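Local coordinates for protein DNA polymerase II large subunit (Pyrococcus horikoshii, PDB 7OEC) that is an intein that probably excises itself from the polymerase precursor by protein splicing, joining the flanking segments with a peptide bond, at residues Q14-P19 / P46-K51; D66-I71 / S150-K155; F112-G117 / K136-I141. The protein carries 2 engineered substitutions. All coordinates share one frame; numbering follows the deposited sequence. Where two conformers were deposited one is given.

Interaction 1: Q14-P19 / P46-K51; sequences QINGTP and PKVDIK
Gln14 and Lys51 form an antiparallel hydrogen-bonded pair, Ile15 and Ile50 the non-hydrogen-bonded pair beside it, at the hairpin end of a strand in the all-beta intein (Hint) fold. Gln14 N reaches Lys51 O at 2.8 Å, and Lys51 N returns a bond to Gln14 O at 2.9 Å. Asn16 N bonds Asp49 O at 2.8 Å, just where a type I' turn from Ile15 to Thr18 reverses the direction of the backbone. On the isoleucine face, Ile15 is gripped by both of its branches. Its CG1 runs alongside Ile50 and meets CD1 of Ile50 at 3.8 Å, while CG2, anti to the backbone N, touches Val48 CG2 at 3.8 Å. Leu30 and Phe31 add to this apolar patch, Leu30 against Ile15 and Phe31 against Ile50. On the other face Gln14 and Lys51 point the same way in loose contact, and the ammonium of Lys51 turns off to a salt bridge with Asp66. At the exposed turn the Asn16 side chain crosses Asp49 at about a right angle, its amide plane 63° from the carboxylate, and Asn16 ND2 rests 3.7 Å from Asp49 CB.

Interaction 2: D66-I71 / S150-K155; sequences DIEEVI and SLNAKK
Strands 67-71 and 150-153 run antiparallel, 171° between their directions, and put Ile67 across from Ala153 and Val70 across from Leu151 in the larger sheet of the intein (Hint) fold. Five backbone bonds join them. At one end Ile71 and Ser150 exchange a reciprocal pair: Ser150 N gives to Ile71 O at 2.9 Å, and Ile71 N to Ser150 O at 3.0 Å. At the other, Lys154 N meets Asp66 O at 2.9 Å. The middle is irregular. Asn152 O accepts from Glu68 N at 2.8 Å, but Asn152 N gives to Glu69 O, so the two bonds of one residue go to successive residues opposite. Glu68, with helix-like backbone angles in mid-strand, takes up the extra residue.

Among the side chains Asn152 has the most polar neighbours, though it was modelled in two conformers and what follows belongs to one of them. Its amide, swung away from the backbone N (chi1 -177°), lies alongside Glu68, the carboxylate and amide planes only 23° apart; Glu68 OE1 and Asn152 ND2 are 3.2 Å apart, but at too poor an angle for a bond. Instead Asn152 ND2 gives to a water, which donates weakly to Glu69 OE1, while Asn152 OD1 accepts from NE2 of Gln169, the C-terminal residue. The backbone joins in as well: Ala153 N gives a bond to Gln169 OE1, so both groups are linked to the chain end. Underneath, Ile67, Val70 and Leu151 pack against Leu27 of helix 24-29. Between the strands themselves the apolar contact is slight, Val70 CG1 lying 4.3 Å from Leu151 CB.

Interaction 3: F112-G117 / K136-I141; sequences FEVREG and KKIEFI
Ile138 lays the end of its side chain against the backbone of Val114 to Glu116, its CD1 coming within 3.4 Å of Val114 O and 3.7 Å of Glu116 N. The extended chain (chi2 -180°) carries that methyl across to the loop, where it also brushes Val114 CG1. Behind it, Ile138 touches Ile80 and Val114 touches Phe82, so both rest on the neighbouring strand 79-84. Glu116 closes the other end of the contact. Its carboxylate carbon CD lies 3.4 Å from Lys136 O, a van der Waals approach, and OE2 passes over Lys137 CA. The ammonium of Lys137 remains 5.9 Å (NZ) from Glu116 OE2, too far for a salt bridge, though a weak attraction is possible. On the loop itself, Arg115 folds back and NH1 gives bonds to two carbonyls, Phe112 O in the guanidinium plane and Val114 O, each at 2.9 Å; these bonds probably steady this turn of the loop. Lys136 and Lys137 both face Glu83 across the sheet. The arrangement is thus a loop packed against strand 130-141 at and just after a classic beta bulge, at the surface of the smaller antiparallel sheet of this intein (Hint) fold.

Interactions 1 and 2 belong to one sheet, because strands 50-56 and 61-74 are neighbours in it. Their centres are 14 Å apart, and they meet directly: Lys51 NZ forms a salt bridge with Asp66 OD1 at 3.0 Å, and Ile50 CG1 packs on Ile67 CD1 at 3.9 Å. A bound zinc ion lies about 4 Å from the side chain of Glu68 in interaction 2 and about 14 Å from that of Lys51 in interaction 1. Interaction 3 stands apart on the four-stranded sheet, across the chain's centre from both, with nearest atoms about 15 Å from interaction 2 and about 25 Å from interaction 1. In sequence, however, it is nested inside the loop that interaction 2 closes.

Interaction 1: Q14-P19 / P46-K51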
loop_
_atom_site.group_PDB
_atom_site.type_symbol
_atom_site.label_atom_id
_atom_site.label_comp_id
_atom_site.label_asym_id
_atom_site.label_seq_id
_atom_site.Cartn_x
_atom_site.Cartn_y
_atom_site.Cartn_z
ATOM N N GLN A 14 7.661 -1.140 -11.240
ATOM C CA GLN A 14 8.345 -1.441 -12.479
ATOM C C GLN A 14 9.661 -0.686 -12.428
ATOM O O GLN A 14 9.656 0.551 -12.364
ATOM C CB GLN A 14 7.531 -0.946 -13.665
ATOM C CG GLN A 14 8.134 -1.499 -14.927
ATOM C CD GLN A 14 7.557 -0.915 -16.130
ATOM O OE1 GLN A 14 6.906 -1.615 -16.889
ATOM N NE2 GLN A 14 7.783 0.388 -16.339
ATOM N N ILE A 15 10.776 -1.411 -12.412
ATOM C CA ILE A 15 12.095 -0.788 -12.333
ATOM C C ILE A 15 12.813 -1.074 -13.641
ATOM O O ILE A 15 13.002 -2.242 -14.012
ATOM C CB ILE A 15 12.924 -1.269 -11.130
ATOM C CG1 ILE A 15 12.220 -0.919 -9.807
ATOM C CG2 ILE A 15 14.306 -0.617 -11.213
ATOM C CD1 ILE A 15 12.897 -1.398 -8.605
ATOM N N ASN A 16 13.139 -0.016 -14.373
ATOM C CA ASN A 16 13.802 -0.144 -15.657
ATOM C C ASN A 16 13.102 -1.182 -16.540
ATOM O O ASN A 16 13.734 -2.045 -17.159
ATOM C CB ASN A 16 15.281 -0.501 -15.507
ATOM C CG ASN A 16 16.122 0.604 -14.892
ATOM O OD1 ASN A 16 16.637 0.484 -13.760
ATOM N ND2 ASN A 16 16.353 1.638 -15.663
ATOM N N GLY A 17 11.777 -1.082 -16.595
ATOM C CA GLY A 17 10.959 -1.931 -17.430
ATOM C C GLY A 17 10.645 -3.320 -16.901
ATOM O O GLY A 17 9.945 -4.060 -17.599
ATOM N N THR A 18 11.162 -3.721 -15.714
ATOM C CA THR A 18 10.974 -5.065 -15.151
ATOM C C THR A 18 10.042 -4.979 -13.961
ATOM O O THR A 18 10.356 -4.249 -13.014
ATOM C CB THR A 18 12.330 -5.654 -14.656
ATOM O OG1 THR A 18 13.239 -5.804 -15.741
ATOM C CG2 THR A 18 12.151 -7.022 -14.018
ATOM N N PRO A 19 8.947 -5.725 -13.921
ATOM C CA PRO A 19 8.118 -5.707 -12.717
ATOM C C PRO A 19 8.790 -6.455 -11.589
ATOM O O PRO A 19 9.472 -7.469 -11.787
ATOM C CB PRO A 19 6.805 -6.372 -13.147
ATOM C CG PRO A 19 7.102 -7.092 -14.345
ATOM C CD PRO A 19 8.359 -6.542 -14.988
ATOM N N PRO A 46 14.578 10.031 -8.072
ATOM C CA PRO A 46 14.802 8.589 -8.192
ATOM C C PRO A 46 16.201 8.217 -8.670
ATOM O O PRO A 46 16.788 8.845 -9.558
ATOM C CB PRO A 46 13.765 8.191 -9.239
ATOM C CG PRO A 46 13.658 9.468 -10.102
ATOM C CD PRO A 46 13.679 10.562 -9.104
ATOM N N LYS A 47 16.729 7.147 -8.071
ATOM C CA LYS A 47 18.035 6.617 -8.472
ATOM C C LYS A 47 17.957 5.650 -9.660
ATOM O O LYS A 47 18.982 5.359 -10.293
ATOM C CB LYS A 47 18.690 5.895 -7.292
ATOM C CG LYS A 47 19.041 6.791 -6.129
ATOM C CD LYS A 47 19.525 5.986 -4.928
ATOM C CE LYS A 47 19.791 6.926 -3.749
ATOM N NZ LYS A 47 19.951 6.181 -2.469
ATOM N N VAL A 48 16.761 5.142 -9.953
ATOM C CA VAL A 48 16.497 4.191 -11.023
ATOM C C VAL A 48 15.223 4.685 -11.692
ATOM O O VAL A 48 14.460 5.476 -11.124
ATOM C CB VAL A 48 16.311 2.746 -10.492
ATOM C CG1 VAL A 48 17.632 2.244 -9.869
ATOM C CG2 VAL A 48 15.177 2.693 -9.464
ATOM N N ASP A 49 14.991 4.217 -12.917
ATOM C CA ASP A 49 13.767 4.565 -13.642
ATOM C C ASP A 49 12.644 3.696 -13.094
ATOM O O ASP A 49 12.660 2.476 -13.265
ATOM C CB ASP A 49 13.934 4.361 -15.147
ATOM C CG ASP A 49 14.856 5.448 -15.818
ATOM O OD1 ASP A 49 14.843 6.635 -15.385
ATOM O OD2 ASP A 49 15.602 5.115 -16.784
ATOM N N ILE A 50 11.715 4.294 -12.365
ATOM C CA ILE A 50 10.777 3.530 -11.550
ATOM C C ILE A 50 9.377 4.087 -11.742
ATOM O O ILE A 50 9.185 5.301 -11.896
ATOM C CB ILE A 50 11.211 3.487 -10.056
ATOM C CG1 ILE A 50 10.285 2.518 -9.270
ATOM C CG2 ILE A 50 11.321 4.926 -9.427
ATOM C CD1 ILE A 50 10.773 2.109 -7.942
ATOM N N LYS A 51 8.416 3.170 -11.819
ATOM C CA LYS A 51 7.005 3.493 -11.793
ATOM C C LYS A 51 6.331 2.552 -10.803
ATOM O O LYS A 51 6.849 1.483 -10.480
ATOM C CB LYS A 51 6.405 3.370 -13.195
ATOM C CG LYS A 51 6.833 4.459 -14.176
ATOM C CD LYS A 51 6.202 4.181 -15.494
ATOM C CE LYS A 51 6.704 5.114 -16.577
ATOM N NZ LYS A 51 6.835 6.518 -16.091
#

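Interaction 2: D66-I71 / S150-K155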
loop_
_atom_site.group_PDB
_atom_site.type_symbol
_atom_site.label_atom_id
_atom_site.label_comp_id
_atom_site.label_asym_id
_atom_site.label_seq_id
_atom_site.Cartn_x
_atom_site.Cartn_y
_atom_site.Cartn_z
ATOM N N ASP A 66 3.648 7.442 -12.027
ATOM C CA ASP A 66 4.870 7.967 -11.441
ATOM C C ASP A 66 4.778 8.038 -9.919
ATOM O O ASP A 66 3.709 8.186 -9.338
ATOM C CB ASP A 66 5.143 9.360 -12.007
ATOM C CG ASP A 66 5.696 9.306 -13.430
ATOM O OD1 ASP A 66 6.379 8.296 -13.754
ATOM O OD2 ASP A 66 5.473 10.253 -14.215
ATOM N N ILE A 67 5.917 7.896 -9.271
ATOM C CA ILE A 67 6.048 8.106 -7.842
ATOM C C ILE A 67 6.545 9.539 -7.647
ATOM O O ILE A 67 7.639 9.891 -8.107
ATOM C CB ILE A 67 7.033 7.094 -7.242
ATOM C CG1 ILE A 67 6.566 5.641 -7.445
ATOM C CG2 ILE A 67 7.215 7.446 -5.777
ATOM C CD1 ILE A 67 7.659 4.638 -7.293
ATOM N N GLU A 68 5.732 10.377 -6.998
ATOM C CA GLU A 68 6.082 11.778 -6.789
ATOM C C GLU A 68 7.050 11.954 -5.626
ATOM O O GLU A 68 7.954 12.800 -5.702
ATOM C CB GLU A 68 4.799 12.579 -6.559
ATOM C CG GLU A 68 4.956 14.061 -6.633
ATOM C CD GLU A 68 3.709 14.738 -7.168
ATOM O OE1 GLU A 68 2.705 14.009 -7.376
ATOM O OE2 GLU A 68 3.744 15.980 -7.396
ATOM N N GLU A 69 6.888 11.167 -4.555
ATOM C CA GLU A 69 7.795 11.246 -3.415
ATOM C C GLU A 69 7.622 9.999 -2.565
ATOM O O GLU A 69 6.611 9.300 -2.660
ATOM C CB GLU A 69 7.565 12.500 -2.578
ATOM C CG GLU A 69 6.243 12.528 -1.930
ATOM C CD GLU A 69 5.961 13.893 -1.265
ATOM O OE1 GLU A 69 6.122 14.948 -1.906
ATOM O OE2 GLU A 69 5.580 13.906 -0.095
ATOM N N VAL A 70 8.643 9.709 -1.769
ATOM C CA VAL A 70 8.593 8.668 -0.753
ATOM C C VAL A 70 8.906 9.340 0.579
ATOM O O VAL A 70 9.716 10.266 0.653
ATOM C CB VAL A 70 9.604 7.562 -1.113
ATOM C CG1 VAL A 70 9.212 6.880 -2.389
ATOM C CG2 VAL A 70 11.014 8.132 -1.304
ATOM N N ILE A 71 8.278 8.867 1.640
ATOM C CA ILE A 71 8.275 9.554 2.920
ATOM C C ILE A 71 8.602 8.556 4.016
ATOM O O ILE A 71 8.092 7.434 4.019
ATOM C CB ILE A 71 6.912 10.226 3.190
ATOM C CG1 ILE A 71 6.581 11.176 2.048
ATOM C CG2 ILE A 71 6.927 10.895 4.615
ATOM C CD1 ILE A 71 5.156 11.631 2.043
ATOM N N SER A 150 5.646 5.881 3.510
ATOM C CA SER A 150 4.532 6.064 2.595
ATOM C C SER A 150 5.077 6.536 1.262
ATOM O O SER A 150 6.287 6.682 1.073
ATOM C CB SER A 150 3.495 7.063 3.126
ATOM O OG SER A 150 2.250 6.956 2.427
ATOM N N LEU A 151 4.162 6.796 0.341
ATOM C CA LEU A 151 4.526 7.316 -0.961
ATOM C C LEU A 151 3.330 8.042 -1.524
ATOM O O LEU A 151 2.199 7.823 -1.109
ATOM C CB LEU A 151 4.936 6.247 -1.973
ATOM C CG LEU A 151 3.871 5.293 -2.466
ATOM C CD1 LEU A 151 4.355 4.565 -3.661
ATOM C CD2 LEU A 151 3.372 4.354 -1.401
ATOM N N ASN A 152 3.595 8.906 -2.480
ATOM C CA ASN A 152 2.538 9.539 -3.251
ATOM C C ASN A 152 2.698 9.116 -4.695
ATOM O O ASN A 152 3.738 9.360 -5.314
ATOM C CB ASN A 152 2.555 11.063 -3.201
ATOM C CG ASN A 152 1.351 11.692 -3.998
ATOM O OD1 ASN A 152 0.211 11.180 -3.989
ATOM N ND2 ASN A 152 1.609 12.804 -4.657
ATOM N N ALA A 153 1.669 8.449 -5.208
ATOM C CA ALA A 153 1.592 7.983 -6.580
ATOM C C ALA A 153 0.744 8.961 -7.357
ATOM O O ALA A 153 -0.369 9.281 -6.940
ATOM C CB ALA A 153 0.874 6.640 -6.643
ATOM N N LYS A 154 1.227 9.354 -8.518
ATOM C CA LYS A 154 0.550 10.372 -9.302
ATOM C C LYS A 154 -0.819 9.869 -9.758
ATOM O O LYS A 154 -0.947 8.760 -10.266
ATOM C CB LYS A 154 1.423 10.701 -10.514
ATOM C CG LYS A 154 0.923 11.848 -11.391
ATOM C CD LYS A 154 1.934 13.000 -11.406
ATOM C CE LYS A 154 1.562 14.103 -12.358
ATOM N NZ LYS A 154 2.804 14.908 -12.710
ATOM N N LYS A 155 -1.851 10.674 -9.556
ATOM C CA LYS A 155 -3.192 10.443 -10.108
ATOM C C LYS A 155 -4.085 9.435 -9.365
ATOM O O LYS A 155 -5.129 9.801 -8.816
ATOM C CB LYS A 155 -3.144 10.144 -11.629
ATOM C CG LYS A 155 -4.512 10.122 -12.284
ATOM C CD LYS A 155 -4.403 10.067 -13.808
ATOM C CE LYS A 155 -5.743 9.792 -14.419
HETATM O O HOH W 1 3.957 14.293 -3.703
#

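Interaction 3: F112-G117 / K136-I141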
loop_
_atom_site.group_PDB
_atom_site.type_symbol
_atom_site.label_atom_id
_atom_site.label_comp_id
_atom_site.label_asym_id
_atom_site.label_seq_id
_atom_site.Cartn_x
_atom_site.Cartn_y
_atom_site.Cartn_z
ATOM N N PHE A 112 -9.382 1.363 10.940
ATOM C CA PHE A 112 -10.057 0.912 12.162
ATOM C C PHE A 112 -11.544 0.637 11.961
ATOM O O PHE A 112 -12.174 0.036 12.844
ATOM C CB PHE A 112 -9.863 1.889 13.339
ATOM C CG PHE A 112 -10.629 3.184 13.209
ATOM C CD1 PHE A 112 -11.946 3.297 13.647
ATOM C CD2 PHE A 112 -10.032 4.286 12.645
ATOM C CE1 PHE A 112 -12.644 4.492 13.503
ATOM C CE2 PHE A 112 -10.722 5.465 12.479
ATOM C CZ PHE A 112 -12.034 5.574 12.910
ATOM N N GLU A 113 -12.106 1.039 10.827
ATOM C CA GLU A 113 -13.497 0.775 10.508
ATOM C C GLU A 113 -13.701 -0.490 9.679
ATOM O O GLU A 113 -14.858 -0.894 9.469
ATOM C CB GLU A 113 -14.060 1.925 9.674
ATOM C CG GLU A 113 -14.089 3.276 10.323
ATOM C CD GLU A 113 -14.425 4.461 9.295
ATOM O OE1 GLU A 113 -14.066 4.484 8.044
ATOM O OE2 GLU A 113 -15.071 5.411 9.782
ATOM N N VAL A 114 -12.621 -1.096 9.173
ATOM C CA VAL A 114 -12.747 -2.343 8.433
ATOM C C VAL A 114 -13.219 -3.420 9.396
ATOM O O VAL A 114 -12.849 -3.422 10.581
ATOM C CB VAL A 114 -11.392 -2.695 7.790
ATOM C CG1 VAL A 114 -11.444 -4.055 7.061
ATOM C CG2 VAL A 114 -10.981 -1.627 6.769
ATOM N N ARG A 115 -14.032 -4.355 8.886
ATOM C CA ARG A 115 -14.598 -5.428 9.688
ATOM C C ARG A 115 -14.270 -6.784 9.090
ATOM O O ARG A 115 -14.127 -6.928 7.870
ATOM C CB ARG A 115 -16.120 -5.307 9.773
ATOM C CG ARG A 115 -16.592 -3.995 10.505
ATOM C CD ARG A 115 -16.189 -4.059 11.991
ATOM N NE ARG A 115 -16.446 -2.838 12.765
ATOM C CZ ARG A 115 -15.532 -1.916 13.108
ATOM N NH1 ARG A 115 -14.243 -2.022 12.755
ATOM N NH2 ARG A 115 -15.916 -0.866 13.837
ATOM N N GLU A 116 -14.173 -7.778 9.967
ATOM C CA GLU A 116 -14.086 -9.144 9.490
ATOM C C GLU A 116 -15.241 -9.409 8.526
ATOM O O GLU A 116 -16.391 -9.018 8.774
ATOM C CB GLU A 116 -14.139 -10.132 10.650
ATOM C CG GLU A 116 -12.881 -10.237 11.406
ATOM C CD GLU A 116 -13.024 -11.222 12.582
ATOM O OE1 GLU A 116 -14.037 -11.971 12.653
ATOM O OE2 GLU A 116 -12.138 -11.234 13.444
ATOM N N GLY A 117 -14.919 -10.094 7.427
ATOM C CA GLY A 117 -15.866 -10.398 6.391
ATOM C C GLY A 117 -15.910 -9.391 5.282
ATOM O O GLY A 117 -16.535 -9.670 4.249
ATOM N N LYS A 136 -10.348 -12.124 7.442
ATOM C CA LYS A 136 -10.615 -13.214 8.371
ATOM C C LYS A 136 -10.315 -12.820 9.810
ATOM O O LYS A 136 -11.049 -13.205 10.734
ATOM C CB LYS A 136 -9.808 -14.466 7.968
ATOM C CG LYS A 136 -10.065 -15.696 8.866
ATOM C CD LYS A 136 -9.295 -16.950 8.403
ATOM C CE LYS A 136 -7.762 -16.723 8.442
ATOM N NZ LYS A 136 -7.195 -16.203 9.769
ATOM N N LYS A 137 -9.308 -11.972 10.001
ATOM C CA LYS A 137 -8.931 -11.581 11.349
ATOM C C LYS A 137 -8.300 -10.208 11.311
ATOM O O LYS A 137 -7.582 -9.881 10.373
ATOM C CB LYS A 137 -7.927 -12.552 11.969
ATOM C CG LYS A 137 -7.739 -12.298 13.446
ATOM C CD LYS A 137 -6.762 -13.303 14.060
ATOM C CE LYS A 137 -6.603 -13.100 15.583
ATOM N NZ LYS A 137 -7.693 -13.772 16.400
ATOM N N ILE A 138 -8.552 -9.416 12.337
ATOM C CA ILE A 138 -7.998 -8.080 12.461
ATOM C C ILE A 138 -7.322 -7.985 13.816
ATOM O O ILE A 138 -7.896 -8.385 14.837
ATOM C CB ILE A 138 -9.090 -7.015 12.330
ATOM C CG1 ILE A 138 -9.802 -7.230 11.007
ATOM C CG2 ILE A 138 -8.471 -5.605 12.407
ATOM C CD1 ILE A 138 -10.899 -6.226 10.782
ATOM N N GLU A 139 -6.083 -7.490 13.815
ATOM C CA GLU A 139 -5.295 -7.341 15.027
ATOM C C GLU A 139 -4.778 -5.924 15.182
ATOM O O GLU A 139 -4.346 -5.315 14.208
ATOM C CB GLU A 139 -4.012 -8.190 14.989
ATOM C CG GLU A 139 -4.240 -9.661 14.753
ATOM C CD GLU A 139 -3.009 -10.453 14.995
ATOM O OE1 GLU A 139 -1.934 -10.066 14.517
ATOM O OE2 GLU A 139 -3.116 -11.456 15.694
ATOM N N PHE A 140 -4.755 -5.434 16.394
ATOM C CA PHE A 140 -4.122 -4.159 16.702
ATOM C C PHE A 140 -2.722 -4.482 17.182
ATOM O O PHE A 140 -2.530 -5.387 18.009
ATOM C CB PHE A 140 -4.849 -3.424 17.817
ATOM C CG PHE A 140 -5.989 -2.602 17.357
ATOM C CD1 PHE A 140 -7.292 -3.059 17.511
ATOM C CD2 PHE A 140 -5.787 -1.361 16.807
ATOM C CE1 PHE A 140 -8.366 -2.298 17.085
ATOM C CE2 PHE A 140 -6.863 -0.600 16.399
ATOM C CZ PHE A 140 -8.148 -1.080 16.538
ATOM N N ILE A 141 -1.728 -3.769 16.644
ATOM C CA ILE A 141 -0.323 -4.085 16.878
ATOM C C ILE A 141 0.374 -2.849 17.420
ATOM O O ILE A 141 0.225 -1.763 16.858
ATOM C CB ILE A 141 0.329 -4.605 15.585
ATOM C CG1 ILE A 141 -0.375 -5.933 15.256
ATOM C CG2 ILE A 141 1.856 -4.703 15.724
ATOM C CD1 ILE A 141 0.122 -6.493 14.046
#